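Local coordinates for protein prephenate dehydratase (Arthrobacter aurescens, PDB 3MWB) that probably catalyses the decarboxylating dehydration of prephenate to phenylpyruvate in phenylalanine biosynthesis, and binds L-phenylalanine in its ACT domain, at residues V100-I105 against E124-A129. Numbering follows the deposited sequence.
Sequences VELSDI and EHLPNA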
loop_
_atom_site.group_PDB
_atom_site.type_symbol
_atom_site.label_atom_id
_atom_site.label_comp_id
_atom_site.label_asym_id
_atom_site.label_seq_id
_atom_site.Cartn_x
_atom_site.Cartn_y
_atom_site.Cartn_z
ATOM N N VAL A 100 -31.261 46.326 -31.699
ATOM C CA VAL A 100 -30.882 46.479 -30.296
ATOM C C VAL A 100 -29.359 46.636 -30.183
ATOM O O VAL A 100 -28.595 45.840 -30.738
ATOM C CB VAL A 100 -31.411 45.303 -29.411
ATOM C CG1 VAL A 100 -31.111 45.548 -27.933
ATOM C CG2 VAL A 100 -32.924 45.117 -29.612
ATOM N N GLU A 101 -28.931 47.682 -29.482
ATOM C CA GLU A 101 -27.508 47.970 -29.304
ATOM C C GLU A 101 -27.124 47.792 -27.841
ATOM O O GLU A 101 -27.994 47.618 -26.996
ATOM C CB GLU A 101 -27.194 49.400 -29.772
ATOM C CG GLU A 101 -27.764 49.767 -31.144
ATOM C CD GLU A 101 -26.943 49.237 -32.314
ATOM O OE1 GLU A 101 -26.260 48.197 -32.167
ATOM O OE2 GLU A 101 -26.988 49.867 -33.397
ATOM N N LEU A 102 -25.825 47.838 -27.547
ATOM C CA LEU A 102 -25.311 47.705 -26.174
ATOM C C LEU A 102 -26.020 48.596 -25.146
ATOM O O LEU A 102 -26.419 48.125 -24.083
ATOM C CB LEU A 102 -23.797 47.956 -26.141
ATOM C CG LEU A 102 -22.841 46.761 -26.187
ATOM C CD1 LEU A 102 -22.968 45.943 -27.477
ATOM C CD2 LEU A 102 -21.395 47.236 -25.997
ATOM N N SER A 103 -26.181 49.875 -25.476
ATOM C CA SER A 103 -26.884 50.833 -24.611
ATOM C C SER A 103 -28.334 50.440 -24.283
ATOM O O SER A 103 -28.887 50.901 -23.282
ATOM C CB SER A 103 -26.847 52.234 -25.223
ATOM O OG SER A 103 -27.210 52.198 -26.590
ATOM N N ASP A 104 -28.935 49.586 -25.109
ATOM C CA ASP A 104 -30.330 49.153 -24.908
ATOM C C ASP A 104 -30.522 47.967 -23.958
ATOM O O ASP A 104 -31.659 47.564 -23.713
ATOM C CB ASP A 104 -30.988 48.816 -26.246
ATOM C CG ASP A 104 -31.021 49.985 -27.194
ATOM O OD1 ASP A 104 -31.380 51.106 -26.763
ATOM O OD2 ASP A 104 -30.697 49.775 -28.383
ATOM N N ILE A 105 -29.430 47.409 -23.428
ATOM C CA ILE A 105 -29.496 46.184 -22.615
ATOM C C ILE A 105 -29.489 46.451 -21.106
ATOM O O ILE A 105 -28.511 46.981 -20.557
ATOM C CB ILE A 105 -28.345 45.221 -22.967
ATOM C CG1 ILE A 105 -28.440 44.786 -24.433
ATOM C CG2 ILE A 105 -28.344 44.005 -22.011
ATOM C CD1 ILE A 105 -27.182 44.113 -24.958
ATOM N N GLU A 124 -17.207 44.931 -17.539
ATOM C CA GLU A 124 -16.485 46.004 -18.212
ATOM C C GLU A 124 -17.390 46.777 -19.163
ATOM O O GLU A 124 -17.427 48.001 -19.120
ATOM C CB GLU A 124 -15.265 45.452 -18.953
ATOM C CG GLU A 124 -14.505 46.489 -19.771
ATOM C CD GLU A 124 -13.775 47.523 -18.918
ATOM O OE1 GLU A 124 -13.560 47.266 -17.712
ATOM O OE2 GLU A 124 -13.417 48.594 -19.454
ATOM N N HIS A 125 -18.139 46.053 -19.991
ATOM C CA HIS A 125 -18.889 46.663 -21.080
ATOM C C HIS A 125 -20.378 46.845 -20.820
ATOM O O HIS A 125 -20.992 47.710 -21.438
ATOM C CB HIS A 125 -18.647 45.894 -22.381
ATOM C CG HIS A 125 -17.209 45.859 -22.779
ATOM N ND1 HIS A 125 -16.492 47.000 -23.063
ATOM C CD2 HIS A 125 -16.345 44.827 -22.908
ATOM C CE1 HIS A 125 -15.248 46.671 -23.363
ATOM N NE2 HIS A 125 -15.135 45.358 -23.277
ATOM N N LEU A 126 -20.953 46.032 -19.932
ATOM C CA LEU A 126 -22.342 46.220 -19.489
ATOM C C LEU A 126 -22.461 46.238 -17.952
ATOM O O LEU A 126 -23.137 45.389 -17.363
ATOM C CB LEU A 126 -23.263 45.160 -20.108
ATOM C CG LEU A 126 -23.305 45.052 -21.638
ATOM C CD1 LEU A 126 -24.073 43.821 -22.084
ATOM C CD2 LEU A 126 -23.892 46.312 -22.277
ATOM N N PRO A 127 -21.822 47.227 -17.296
ATOM C CA PRO A 127 -21.739 47.221 -15.834
ATOM C C PRO A 127 -23.101 47.328 -15.126
ATOM O O PRO A 127 -23.228 46.907 -13.970
ATOM C CB PRO A 127 -20.863 48.439 -15.527
ATOM C CG PRO A 127 -21.080 49.368 -16.680
ATOM C CD PRO A 127 -21.269 48.465 -17.877
ATOM N N ASN A 128 -24.105 47.865 -15.817
ATOM C CA ASN A 128 -25.422 48.098 -15.215
ATOM C C ASN A 128 -26.458 47.035 -15.556
ATOM O O ASN A 128 -27.611 47.119 -15.124
ATOM C CB ASN A 128 -25.944 49.487 -15.588
ATOM C CG ASN A 128 -25.023 50.593 -15.128
ATOM O OD1 ASN A 128 -24.805 51.568 -15.843
ATOM N ND2 ASN A 128 -24.462 50.442 -13.931
ATOM N N ALA A 129 -26.033 46.034 -16.321
ATOM C CA ALA A 129 -26.910 44.977 -16.765
ATOM C C ALA A 129 -27.148 43.964 -15.651
ATOM O O ALA A 129 -26.238 43.640 -14.888
ATOM C CB ALA A 129 -26.339 44.306 -17.988
#
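Just after His125, whose ring leads away to that of Trp121 with the two planes at about 55°, Leu126 lays its two methyl groups against Leu102 and Ile105. It is the residue of 124-129 that reaches deepest into 100-105, and it stands just past the end of helix 119-125, where the chain leaves helical geometry. At Leu126, CG lies anti to the carbonyl carbon and beside the backbone N (chi1 -57°), and the two methyl groups then divide the work. Leu126 CD2 sits 3.6 Å from Leu102 O and touches Leu102 CG as well, the two leucine side chains crossing at about a right angle. Leu102 O also accepts a hydrogen bond from Ile105 N at 3.2 Å, so the methyl rests against a backbone group already engaged within the 3-10 turn. Leu126 CD1 meets Ile105 CD1 at 4.2 Å. Both pieces belong to the prephenate dehydratase domain, of the periplasmic-binding-protein type: 100-105 links strand 93-96 to strand 107-110, while 124-129 closes the helical crossover from 107-110 to its parallel neighbour 130-133. Leu126 also touches Ile108 on the first of these parallel strands, and Leu102 and Ile105 both lean on Leu170 of strand 168-171. From Leu126 the chain makes a type I beta turn through Pro127 and Asn128, closed by Ala129 N to Leu126 O at 3.1 Å. The turn brings Ala129 back to the contact, Ala129 CB lying 4.3 Å from Ile105 O, just before strand 130-133 begins.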